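PDB 3SYJ: adhesion and penetration protein autotransporter from Haemophilus influenzae, which promotes adherence to and invasion of host cells, mediates bacterial aggregation through self-association of its passenger domain, and probably acts as a serine protease. Local coordinates for residues G20-T23 and N28-V31; P149-I154 and G204-L209; Y32-Q37 and E607-P612; F15-G20 and G83-N88; F223-D226 and K231-I234. One frame throughout, in Å; residues are numbered along the deposited sequence.

Contact 1. Residues G20-T23 and N28-V31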
# COMPACT_ATOMS: atom_id res chain seq x y z
N GLY A 20 -34.99 -4.43 34.12
CA GLY A 20 -33.68 -4.19 34.68
C GLY A 20 -32.78 -5.37 34.40
O GLY A 20 -32.69 -5.85 33.26
N LYS A 21 -32.12 -5.87 35.43
CA LYS A 21 -31.18 -6.96 35.26
C LYS A 21 -31.89 -8.30 35.30
O LYS A 21 -31.28 -9.34 35.06
CB LYS A 21 -30.08 -6.89 36.31
CG LYS A 21 -28.91 -6.03 35.86
CD LYS A 21 -28.15 -5.42 37.01
CE LYS A 21 -26.94 -4.66 36.50
NZ LYS A 21 -26.56 -3.56 37.43
N PHE A 22 -33.19 -8.27 35.57
CA PHE A 22 -33.95 -9.50 35.77
C PHE A 22 -34.62 -10.02 34.50
O PHE A 22 -35.77 -10.48 34.51
CB PHE A 22 -34.95 -9.31 36.91
CG PHE A 22 -34.30 -9.06 38.25
CD1 PHE A 22 -33.61 -10.08 38.90
CD2 PHE A 22 -34.35 -7.81 38.83
CE1 PHE A 22 -33.01 -9.86 40.12
CE2 PHE A 22 -33.75 -7.57 40.07
CZ PHE A 22 -33.07 -8.61 40.72
N THR A 23 -33.89 -9.94 33.39
CA THR A 23 -34.37 -10.47 32.14
C THR A 23 -34.39 -11.98 32.24
O THR A 23 -33.64 -12.57 33.03
CB THR A 23 -33.45 -10.05 31.00
OG1 THR A 23 -32.10 -10.31 31.40
CG2 THR A 23 -33.62 -8.57 30.71
N ASN A 28 -26.99 -14.48 38.69
CA ASN A 28 -26.06 -13.74 39.53
C ASN A 28 -26.31 -12.24 39.53
O ASN A 28 -25.41 -11.46 39.23
CB ASN A 28 -24.63 -14.02 39.06
CG ASN A 28 -24.33 -15.49 39.05
OD1 ASN A 28 -23.93 -16.05 38.03
ND2 ASN A 28 -24.54 -16.15 40.18
N ILE A 29 -27.54 -11.84 39.85
CA ILE A 29 -27.85 -10.42 39.95
C ILE A 29 -27.56 -9.92 41.36
O ILE A 29 -28.15 -10.39 42.34
CB ILE A 29 -29.31 -10.10 39.57
CG1 ILE A 29 -29.62 -10.54 38.14
CG2 ILE A 29 -29.60 -8.61 39.71
CD1 ILE A 29 -30.27 -11.90 38.05
N LYS A 30 -26.62 -9.00 41.46
CA LYS A 30 -26.28 -8.41 42.75
C LYS A 30 -27.38 -7.47 43.21
O LYS A 30 -27.90 -6.68 42.42
CB LYS A 30 -24.94 -7.69 42.67
CG LYS A 30 -23.75 -8.63 42.54
CD LYS A 30 -22.49 -7.87 42.15
CE LYS A 30 -21.31 -8.80 41.91
NZ LYS A 30 -20.94 -9.54 43.14
N VAL A 31 -27.75 -7.57 44.48
CA VAL A 31 -28.78 -6.73 45.05
C VAL A 31 -28.21 -5.92 46.22
O VAL A 31 -27.79 -6.50 47.22
CB VAL A 31 -29.97 -7.57 45.55
CG1 VAL A 31 -30.98 -6.70 46.28
CG2 VAL A 31 -30.61 -8.30 44.38
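F22 holds CG anti to its own carbonyl carbon (chi1 -64°), and I29 places CG1 the same way (chi1 -59°), which leaves the I29 CG2 methyl to meet the phenyl ring. The contact lies in the S6-family serine protease domain of the Hap passenger, where the loop after helix 9-17 turns back on the first strand of the hairpin 29-32/38-42. That strand opens with a G1 beta bulge, N28 and I29 both facing S42.

The far end of the F22 ring does the touching: CZ comes to 3.6 Å from I29 CG2, while CE1 lies 3.7 Å from I29 CB. I29 CD1 reaches back along the same side of the ring to 3.9 Å from F22 CD1, so the branched side chain follows the ring from CD1 to CZ. The two side chains approach obliquely. V31 is different: its CG2 lies near the ring plane, beyond the edge, and touches more loosely.

K21 adds the aliphatic base of its side chain, with CB 3.8 Å from I29 CG2, before the rest of the extended chain leads away. The ring of F15 meets F22 edge-to-face, and M48 and L209 also pack on F22, so the phenyl group is buried in a pocket built from helix, hairpin and loops. N18 ND2 bonds to the F22 carbonyl and ties the loop back to the helix end. Nearest the backbone, the carbonyl oxygen of K21 rests 3.7 Å from CG1 of I29.

Contact 2. Residues P149-I154 and G204-L209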
# COMPACT_ATOMS: atom_id res chain seq x y z
N PRO A 149 -33.35 -25.29 44.70
CA PRO A 149 -32.52 -24.20 45.23
C PRO A 149 -33.18 -22.84 45.18
O PRO A 149 -32.91 -22.01 46.04
CB PRO A 149 -31.31 -24.21 44.30
CG PRO A 149 -31.78 -24.82 43.05
CD PRO A 149 -32.86 -25.79 43.40
N GLU A 150 -34.01 -22.60 44.17
CA GLU A 150 -34.66 -21.30 44.00
C GLU A 150 -36.18 -21.41 44.12
O GLU A 150 -36.78 -22.42 43.75
CB GLU A 150 -34.26 -20.68 42.67
CG GLU A 150 -32.75 -20.63 42.45
CD GLU A 150 -32.08 -19.43 43.10
OE1 GLU A 150 -32.77 -18.67 43.82
OE2 GLU A 150 -30.86 -19.23 42.88
N ARG A 151 -36.80 -20.36 44.65
CA ARG A 151 -38.24 -20.31 44.80
C ARG A 151 -38.68 -18.85 44.72
O ARG A 151 -38.06 -17.99 45.34
CB ARG A 151 -38.68 -20.93 46.14
CG ARG A 151 -39.83 -21.90 46.00
CD ARG A 151 -40.72 -22.01 47.23
NE ARG A 151 -40.29 -23.01 48.20
CZ ARG A 151 -41.05 -24.00 48.65
NH1 ARG A 151 -42.29 -24.16 48.22
NH2 ARG A 151 -40.57 -24.85 49.55
N VAL A 152 -39.73 -18.57 43.94
CA VAL A 152 -40.20 -17.19 43.78
C VAL A 152 -41.73 -17.08 43.77
O VAL A 152 -42.43 -18.08 43.58
CB VAL A 152 -39.66 -16.55 42.48
CG1 VAL A 152 -38.15 -16.58 42.46
CG2 VAL A 152 -40.22 -17.27 41.27
N ARG A 153 -42.25 -15.87 43.99
CA ARG A 153 -43.68 -15.60 43.90
C ARG A 153 -43.93 -14.22 43.30
O ARG A 153 -43.02 -13.41 43.16
CB ARG A 153 -44.39 -15.73 45.26
CG ARG A 153 -44.08 -14.59 46.26
CD ARG A 153 -45.19 -14.46 47.32
NE ARG A 153 -46.47 -14.10 46.71
CZ ARG A 153 -46.87 -12.85 46.47
NH1 ARG A 153 -46.11 -11.82 46.82
NH2 ARG A 153 -48.05 -12.63 45.89
N ILE A 154 -45.17 -13.95 42.94
CA ILE A 154 -45.48 -12.72 42.24
C ILE A 154 -46.97 -12.46 42.39
O ILE A 154 -47.77 -13.39 42.38
CB ILE A 154 -45.11 -12.84 40.75
CG1 ILE A 154 -45.48 -11.55 40.00
CG2 ILE A 154 -45.78 -14.06 40.13
CD1 ILE A 154 -45.04 -11.52 38.54
N GLY A 204 -33.08 -14.03 52.75
CA GLY A 204 -33.55 -15.36 53.08
C GLY A 204 -32.81 -16.47 52.36
O GLY A 204 -31.88 -16.22 51.59
N GLU A 205 -33.23 -17.71 52.62
CA GLU A 205 -32.57 -18.88 52.06
C GLU A 205 -32.84 -18.99 50.56
O GLU A 205 -32.13 -19.70 49.86
CB GLU A 205 -33.00 -20.15 52.80
CG GLU A 205 -34.42 -20.59 52.53
CD GLU A 205 -35.04 -21.35 53.70
OE1 GLU A 205 -34.44 -21.35 54.80
OE2 GLU A 205 -36.14 -21.94 53.53
N TYR A 206 -33.84 -18.26 50.08
CA TYR A 206 -34.10 -18.22 48.64
C TYR A 206 -33.63 -16.93 47.96
O TYR A 206 -33.85 -16.75 46.76
CB TYR A 206 -35.58 -18.48 48.31
CG TYR A 206 -36.06 -19.86 48.69
CD1 TYR A 206 -35.54 -21.00 48.07
CD2 TYR A 206 -37.04 -20.03 49.65
CE1 TYR A 206 -35.99 -22.27 48.42
CE2 TYR A 206 -37.49 -21.28 50.01
CZ TYR A 206 -36.98 -22.40 49.39
OH TYR A 206 -37.46 -23.64 49.78
N GLY A 207 -32.97 -16.06 48.72
CA GLY A 207 -32.36 -14.88 48.12
C GLY A 207 -32.60 -13.57 48.86
O GLY A 207 -33.26 -13.55 49.90
N PRO A 208 -32.07 -12.48 48.32
CA PRO A 208 -32.09 -11.18 49.01
C PRO A 208 -33.42 -10.44 48.90
O PRO A 208 -33.57 -9.40 49.52
CB PRO A 208 -31.01 -10.37 48.27
CG PRO A 208 -30.59 -11.21 47.08
CD PRO A 208 -31.51 -12.38 46.97
N LEU A 209 -34.37 -10.95 48.12
CA LEU A 209 -35.61 -10.23 47.88
C LEU A 209 -36.84 -11.02 48.29
O LEU A 209 -37.70 -11.30 47.45
CB LEU A 209 -35.72 -9.82 46.41
CG LEU A 209 -34.63 -8.89 45.88
CD1 LEU A 209 -34.64 -8.86 44.36
CD2 LEU A 209 -34.76 -7.47 46.44
O HOH W 1 -34.97 -17.94 44.67
O HOH W 2 -32.14 -16.04 44.26
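E150 OE1 and Y206 O, 3.7 Å apart, are joined by two waters. Water 1 takes the N-H of R151 and lies 2.7 Å from Y206 O and 2.5 Å from E150 OE1; water 2 spans the same two oxygens. The other carboxylate oxygen, OE2, takes the backbone N-H of K45. R151 belongs to strand 151-155 of the antiparallel sheet in the S6-family protease domain, Y206 to a type I beta turn, G204 to G207.

Two weak hydrogen bonds from R151 converge on the phenol oxygen: NE and NH2 each lie 3.3 Å from Y206 OH, which sits at the edge of the guanidinium. Guanidinium and phenol planes stand 76° apart, and the bend of the arginine chain at chi3 (-89°) brings its NE-NH2 edge round to the hydroxyl.

Packing centres on the Y206 ring. R151 CB sits over the middle of one face in a CH-pi contact, 3.6 Å from the centroid, and E205 CG lies over the opposite face toward the rim. The ring is thus sandwiched between an aliphatic carbon of the strand and one of its own turn. At its edge, in the ring plane, P149 O comes 3.5 Å from CD1 of Y206.

Contact 3. Residues Y32-Q37 and E607-P612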
# COMPACT_ATOMS: atom_id res chain seq x y z
N TYR A 32 -28.18 -4.60 46.07
CA TYR A 32 -27.63 -3.72 47.09
C TYR A 32 -28.76 -3.04 47.86
O TYR A 32 -29.83 -2.81 47.31
CB TYR A 32 -26.72 -2.66 46.45
CG TYR A 32 -25.58 -3.26 45.67
CD1 TYR A 32 -24.38 -3.59 46.29
CD2 TYR A 32 -25.71 -3.52 44.31
CE1 TYR A 32 -23.34 -4.16 45.58
CE2 TYR A 32 -24.67 -4.08 43.59
CZ TYR A 32 -23.49 -4.40 44.23
OH TYR A 32 -22.46 -4.96 43.51
N ASN A 33 -28.52 -2.73 49.14
CA ASN A 33 -29.50 -1.96 49.91
C ASN A 33 -29.34 -0.46 49.68
O ASN A 33 -28.50 -0.02 48.90
CB ASN A 33 -29.47 -2.31 51.40
CG ASN A 33 -28.13 -1.98 52.07
OD1 ASN A 33 -27.37 -1.14 51.61
ND2 ASN A 33 -27.86 -2.65 53.18
N LYS A 34 -30.17 0.34 50.35
CA LYS A 34 -30.14 1.77 50.12
C LYS A 34 -28.84 2.39 50.62
O LYS A 34 -28.50 3.52 50.27
CB LYS A 34 -31.38 2.45 50.71
CG LYS A 34 -32.66 2.06 49.97
CD LYS A 34 -33.88 2.86 50.41
CE LYS A 34 -35.06 2.55 49.49
NZ LYS A 34 -36.38 2.93 50.06
N GLN A 35 -28.09 1.63 51.42
CA GLN A 35 -26.79 2.09 51.89
C GLN A 35 -25.69 1.62 50.96
O GLN A 35 -24.50 1.74 51.28
CB GLN A 35 -26.50 1.60 53.32
CG GLN A 35 -27.29 2.32 54.39
CD GLN A 35 -28.76 1.98 54.39
OE1 GLN A 35 -29.14 0.81 54.48
NE2 GLN A 35 -29.61 3.01 54.30
N GLY A 36 -26.08 1.08 49.81
CA GLY A 36 -25.14 0.69 48.79
C GLY A 36 -24.34 -0.52 49.19
O GLY A 36 -23.24 -0.76 48.68
N GLN A 37 -24.89 -1.31 50.10
CA GLN A 37 -24.20 -2.51 50.56
C GLN A 37 -24.85 -3.77 49.99
O GLN A 37 -26.07 -3.87 49.90
CB GLN A 37 -24.19 -2.55 52.08
CG GLN A 37 -23.44 -1.41 52.73
CD GLN A 37 -23.85 -1.24 54.17
OE1 GLN A 37 -24.98 -1.54 54.54
NE2 GLN A 37 -22.92 -0.77 55.00
N GLU A 607 -41.96 10.32 46.35
CA GLU A 607 -41.02 11.24 46.99
C GLU A 607 -40.25 10.54 48.12
O GLU A 607 -39.06 10.76 48.30
CB GLU A 607 -41.74 12.46 47.53
CG GLU A 607 -41.98 13.54 46.50
CD GLU A 607 -43.19 14.40 46.82
OE1 GLU A 607 -43.42 14.65 48.03
OE2 GLU A 607 -43.89 14.82 45.88
N MET A 608 -40.95 9.69 48.86
CA MET A 608 -40.35 8.92 49.92
C MET A 608 -39.31 7.96 49.36
O MET A 608 -38.20 7.84 49.89
CB MET A 608 -41.44 8.15 50.68
CG MET A 608 -40.93 7.41 51.90
SD MET A 608 -42.16 7.18 53.20
CE MET A 608 -41.24 6.01 54.19
N GLU A 609 -39.66 7.29 48.27
CA GLU A 609 -38.75 6.36 47.62
C GLU A 609 -37.63 7.10 46.87
O GLU A 609 -36.56 6.55 46.64
CB GLU A 609 -39.52 5.42 46.69
CG GLU A 609 -38.67 4.40 45.95
CD GLU A 609 -37.95 3.42 46.86
OE1 GLU A 609 -38.29 3.33 48.06
OE2 GLU A 609 -37.03 2.74 46.38
N GLY A 610 -37.89 8.35 46.49
CA GLY A 610 -36.89 9.13 45.77
C GLY A 610 -36.80 8.84 44.27
O GLY A 610 -35.73 8.97 43.67
N ILE A 611 -37.92 8.46 43.66
CA ILE A 611 -37.98 8.17 42.22
C ILE A 611 -39.10 8.98 41.56
O ILE A 611 -40.11 9.27 42.20
CB ILE A 611 -38.26 6.69 41.98
CG1 ILE A 611 -39.55 6.30 42.70
CG2 ILE A 611 -37.09 5.85 42.46
CD1 ILE A 611 -39.97 4.87 42.47
N PRO A 612 -38.94 9.31 40.26
CA PRO A 612 -39.96 10.08 39.54
C PRO A 612 -41.25 9.28 39.40
O PRO A 612 -41.22 8.05 39.44
CB PRO A 612 -39.35 10.25 38.14
CG PRO A 612 -37.93 9.81 38.25
CD PRO A 612 -37.87 8.83 39.37
O HOH W 3 -35.82 5.98 49.82
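The ammonium group of K34 is gripped by several partners: its NZ makes a salt bridge of 2.8 Å to E609 OE1, gives a hydrogen bond of 3.1 Å to water 3, and another to the carbonyl oxygen of F5. OE1 is met on its syn side, with NZ 31° out of the carboxylate plane. Water 3 in turn donates to M608 O, 3.0 Å away, so the lysine also reaches the helix backbone through the water.

K34 reaches across with its chain extended beyond CG, and its CE also touches the carboxylate, 3.6 Å from E609 OE1. The glutamate comes to meet it by a bend: CG stands anti to the backbone N (chi1 -180°), then chi2 of 62° turns the carboxylate toward the lysine. E609 OE2 accepts from the backbone N of Y9, which probably steadies the carboxylate. The F5 ring makes a cation-pi contact with K34, and W161 packs on E609. The carboxylate of this buried residue faces the K34 ammonium with one oxygen and the Y9 N-H with the other.

K34 itself projects from a type I beta turn, N33 to G36, that joins strands 29-32 and 38-42. N33 OD1 reaches past the turn to take the N-H of Q37 at 2.9 Å. On the other side, helix 603-609 ends in a Schellman motif with G610, at positive phi, as C-prime residue. The pairing is a salt bridge between a hairpin turn of the protease domain and a short helix carried by the passenger's beta-solenoid region.

Contact 4. Residues F15-G20 and G83-N88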
# COMPACT_ATOMS: atom_id res chain seq x y z
N PHE A 15 -38.14 -7.18 38.96
CA PHE A 15 -38.24 -8.62 39.16
C PHE A 15 -39.54 -9.14 38.53
O PHE A 15 -39.52 -10.09 37.74
CB PHE A 15 -38.20 -8.96 40.66
CG PHE A 15 -37.69 -10.34 40.97
CD1 PHE A 15 -36.33 -10.57 41.14
CD2 PHE A 15 -38.57 -11.41 41.11
CE1 PHE A 15 -35.86 -11.84 41.44
CE2 PHE A 15 -38.10 -12.68 41.41
CZ PHE A 15 -36.74 -12.89 41.58
N ALA A 16 -40.66 -8.49 38.85
CA ALA A 16 -41.97 -8.96 38.38
C ALA A 16 -42.14 -8.79 36.87
O ALA A 16 -42.81 -9.60 36.23
CB ALA A 16 -43.07 -8.24 39.11
N GLU A 17 -41.55 -7.74 36.31
CA GLU A 17 -41.69 -7.44 34.89
C GLU A 17 -40.57 -8.04 34.05
O GLU A 17 -40.51 -7.81 32.84
CB GLU A 17 -41.76 -5.92 34.65
CG GLU A 17 -42.76 -5.14 35.54
CD GLU A 17 -44.22 -5.50 35.28
OE1 GLU A 17 -44.54 -6.06 34.21
OE2 GLU A 17 -45.06 -5.21 36.16
N ASN A 18 -39.67 -8.80 34.67
CA ASN A 18 -38.47 -9.28 33.97
C ASN A 18 -37.73 -8.12 33.30
O ASN A 18 -37.33 -8.22 32.14
CB ASN A 18 -38.82 -10.35 32.93
CG ASN A 18 -39.09 -11.72 33.55
OD1 ASN A 18 -40.19 -12.25 33.43
ND2 ASN A 18 -38.09 -12.29 34.22
N LYS A 19 -37.58 -7.01 34.03
CA LYS A 19 -36.86 -5.85 33.51
C LYS A 19 -35.62 -5.58 34.34
O LYS A 19 -35.22 -6.40 35.16
CB LYS A 19 -37.77 -4.63 33.46
CG LYS A 19 -38.91 -4.82 32.48
CD LYS A 19 -39.87 -3.65 32.45
CE LYS A 19 -40.83 -3.80 31.29
NZ LYS A 19 -41.70 -2.62 31.13
N GLY A 20 -34.99 -4.43 34.12
CA GLY A 20 -33.68 -4.19 34.68
C GLY A 20 -32.78 -5.37 34.40
O GLY A 20 -32.69 -5.85 33.26
N GLY A 83 -48.36 -10.65 28.65
CA GLY A 83 -47.41 -9.84 27.91
C GLY A 83 -46.68 -8.86 28.80
O GLY A 83 -46.35 -9.17 29.95
N ALA A 84 -46.44 -7.67 28.27
CA ALA A 84 -45.72 -6.65 28.99
C ALA A 84 -46.67 -5.56 29.48
O ALA A 84 -47.80 -5.45 29.00
CB ALA A 84 -44.63 -6.06 28.12
N GLU A 85 -46.20 -4.78 30.45
CA GLU A 85 -46.99 -3.71 31.04
C GLU A 85 -47.07 -2.57 30.05
O GLU A 85 -46.20 -2.43 29.20
CB GLU A 85 -46.32 -3.20 32.32
CG GLU A 85 -45.06 -2.37 32.05
CD GLU A 85 -44.33 -1.96 33.32
OE1 GLU A 85 -44.87 -2.18 34.42
OE2 GLU A 85 -43.21 -1.42 33.22
N GLY A 86 -48.11 -1.76 30.15
CA GLY A 86 -48.14 -0.52 29.38
C GLY A 86 -49.24 -0.40 28.34
O GLY A 86 -50.06 -1.30 28.18
N ASN A 87 -49.24 0.71 27.63
CA ASN A 87 -50.34 1.02 26.74
C ASN A 87 -49.95 1.24 25.28
O ASN A 87 -50.68 1.86 24.53
CB ASN A 87 -51.13 2.22 27.29
CG ASN A 87 -51.89 1.88 28.56
OD1 ASN A 87 -52.45 0.79 28.69
ND2 ASN A 87 -51.91 2.81 29.51
N ASN A 88 -48.78 0.72 24.91
CA ASN A 88 -48.32 0.77 23.53
C ASN A 88 -49.27 -0.03 22.66
O ASN A 88 -49.32 -1.25 22.77
CB ASN A 88 -46.89 0.21 23.43
CG ASN A 88 -46.34 0.18 22.00
OD1 ASN A 88 -47.01 0.58 21.05
ND2 ASN A 88 -45.12 -0.31 21.86
O HOH W 4 -43.84 -5.65 31.73
O HOH W 5 -43.55 -2.37 28.73
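E85 leads from the 83-88 loop toward the C-terminal end of helix 9-17. CB, 3.9 Å from E17 OE1, begins the approach. CG, placed between backbone N and carbonyl carbon (chi1 72°), lies 3.5 Å from K19 NZ. CD lies 3.5 Å from K19 NZ and 4.0 Å from E17 CD. At the tip the two oxygens divide: OE2 forms a salt bridge of 2.8 Å with K19 NZ, which comes from above the carboxylate plane, and OE1 lies 3.5 Å from E17 CD.

E17 and E85 carboxylates are stacked, their planes 28° apart, so two like charges lie close. K19 probably offsets part of this repulsion, as does R56, which makes a salt bridge with E17 OE1; R13 is a longer, weak ion partner of both glutamates. Water 4 donates to E17 OE1 at 2.6 Å and accepts from E85 N, while water 5 accepts from K19 NZ and donates to E85 O at 2.7 Å.

E85 OE2 also takes the backbone N of Y598. The helix closes in a Schellman motif at N18. Through F15 and A16 it packs on strands 151-155 and 179-182, and from its end E17 and K19 reach to the loop between strands 79-80 and 96-100.

Contact 5. Residues F223-D226 and K231-I234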
# COMPACT_ATOMS: atom_id res chain seq x y z
N PHE A 223 -43.61 -20.32 42.48
CA PHE A 223 -42.86 -21.20 41.58
C PHE A 223 -41.63 -21.77 42.27
O PHE A 223 -41.02 -21.11 43.11
CB PHE A 223 -42.40 -20.42 40.35
CG PHE A 223 -43.51 -19.78 39.59
CD1 PHE A 223 -44.10 -20.43 38.52
CD2 PHE A 223 -43.96 -18.51 39.93
CE1 PHE A 223 -45.14 -19.83 37.80
CE2 PHE A 223 -44.99 -17.91 39.23
CZ PHE A 223 -45.58 -18.58 38.16
N ILE A 224 -41.26 -22.99 41.90
CA ILE A 224 -40.08 -23.60 42.47
C ILE A 224 -39.16 -24.12 41.37
O ILE A 224 -39.63 -24.61 40.34
CB ILE A 224 -40.44 -24.72 43.49
CG1 ILE A 224 -39.24 -25.06 44.39
CG2 ILE A 224 -41.02 -25.95 42.78
CD1 ILE A 224 -39.58 -25.98 45.55
N TYR A 225 -37.85 -23.97 41.57
CA TYR A 225 -36.91 -24.45 40.58
C TYR A 225 -36.46 -25.87 40.87
O TYR A 225 -35.89 -26.15 41.92
CB TYR A 225 -35.68 -23.54 40.50
CG TYR A 225 -34.78 -23.86 39.31
CD1 TYR A 225 -35.18 -23.54 38.02
CD2 TYR A 225 -33.55 -24.47 39.49
CE1 TYR A 225 -34.37 -23.81 36.94
CE2 TYR A 225 -32.73 -24.76 38.41
CZ TYR A 225 -33.15 -24.42 37.13
OH TYR A 225 -32.36 -24.68 36.04
N ASP A 226 -36.74 -26.78 39.93
CA ASP A 226 -36.24 -28.14 39.97
C ASP A 226 -34.87 -28.18 39.30
O ASP A 226 -34.76 -28.03 38.09
CB ASP A 226 -37.21 -29.09 39.25
CG ASP A 226 -36.85 -30.55 39.43
OD1 ASP A 226 -35.66 -30.90 39.37
OD2 ASP A 226 -37.78 -31.37 39.63
N LYS A 231 -35.83 -26.89 35.40
CA LYS A 231 -37.09 -26.30 34.99
C LYS A 231 -37.60 -25.44 36.12
O LYS A 231 -37.47 -25.81 37.28
CB LYS A 231 -38.14 -27.40 34.79
CG LYS A 231 -38.36 -27.86 33.37
CD LYS A 231 -39.53 -28.84 33.33
CE LYS A 231 -40.05 -29.00 31.91
NZ LYS A 231 -39.01 -29.54 30.98
N TRP A 232 -38.20 -24.31 35.78
CA TRP A 232 -39.11 -23.68 36.71
C TRP A 232 -40.45 -24.40 36.62
O TRP A 232 -40.91 -24.74 35.52
CB TRP A 232 -39.26 -22.18 36.42
CG TRP A 232 -38.10 -21.34 36.89
CD1 TRP A 232 -37.08 -20.84 36.13
CD2 TRP A 232 -37.85 -20.90 38.24
NE1 TRP A 232 -36.21 -20.11 36.93
CE2 TRP A 232 -36.66 -20.14 38.22
CE3 TRP A 232 -38.52 -21.08 39.46
CZ2 TRP A 232 -36.13 -19.55 39.37
CZ3 TRP A 232 -37.99 -20.49 40.61
CH2 TRP A 232 -36.81 -19.74 40.55
N LEU A 233 -41.05 -24.68 37.76
CA LEU A 233 -42.36 -25.32 37.81
C LEU A 233 -43.23 -24.46 38.69
O LEU A 233 -42.73 -23.83 39.62
CB LEU A 233 -42.26 -26.72 38.43
CG LEU A 233 -41.45 -27.76 37.65
CD1 LEU A 233 -40.93 -28.85 38.57
CD2 LEU A 233 -42.31 -28.36 36.58
N ILE A 234 -44.53 -24.41 38.40
CA ILE A 234 -45.41 -23.78 39.36
C ILE A 234 -45.61 -24.79 40.49
O ILE A 234 -45.86 -25.97 40.23
CB ILE A 234 -46.77 -23.31 38.77
CG1 ILE A 234 -47.62 -22.71 39.89
CG2 ILE A 234 -47.49 -24.44 38.07
CD1 ILE A 234 -48.82 -21.95 39.43
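Y225 turns one edge of its ring to the indole face of W232 in a T-shaped stack, the planes at 60° and the centroids of the phenol and the five-membered ring 4.8 Å apart. CD1 of Y225 is the leading atom, 3.7 Å from W232 CE2. Behind it Y225 CB sits over the six-membered ring as a CH-pi contact, 3.8 Å from the centroid, so one side chain covers both rings of the indole. Y225 points CG anti to its backbone N (chi1 -170°), whereas W232 has CG beside its own N (chi1 -78°) and leans back over the neighbouring strand. W232 NE1 is bonded to the carbonyl oxygen of P47.

These two form a non-hydrogen-bonded pair of an antiparallel beta hairpin. On the other face D226 and L233 lie side by side, pointing the same way, with D226 CB 3.8 Å from L233 CD1. F223 and I234 diverge, yet F223 CD1 still meets I234 CB at 3.9 Å.

Four backbone bonds zip the strands: I224 N to L233 O (2.8 Å) and its return, then D226 N to K231 O (2.9 Å) and its return. D226 OD1 receives K229 N in the connecting turn. In the antiparallel sheet of the S6-family protease domain, strand 221-226 lies between 151-155 and 231-238; the latter is followed by 249-253.

From the N terminus, contact 4 ties the end of helix 9-17 to the 83-88 loop, closing a loop of about 63 residues; contact 1 folds the loop behind the helix onto strand 29-32, and the two share G20. Contact 3 starts in the next turn and ends some 570 residues later, linking the protease domain to the solenoid region; it crosses contact 4, while contacts 2 and 5 nest inside its loop. Contact 2 closes a loop of about 50 residues, contact 5 a tight hairpin, and they meet where strands 151-155 and 221-226 pair. L209 packs on V31, F22 and F15, and V152 on F15, so the 204-209 loop and strand 151-155 meet helix and small hairpin.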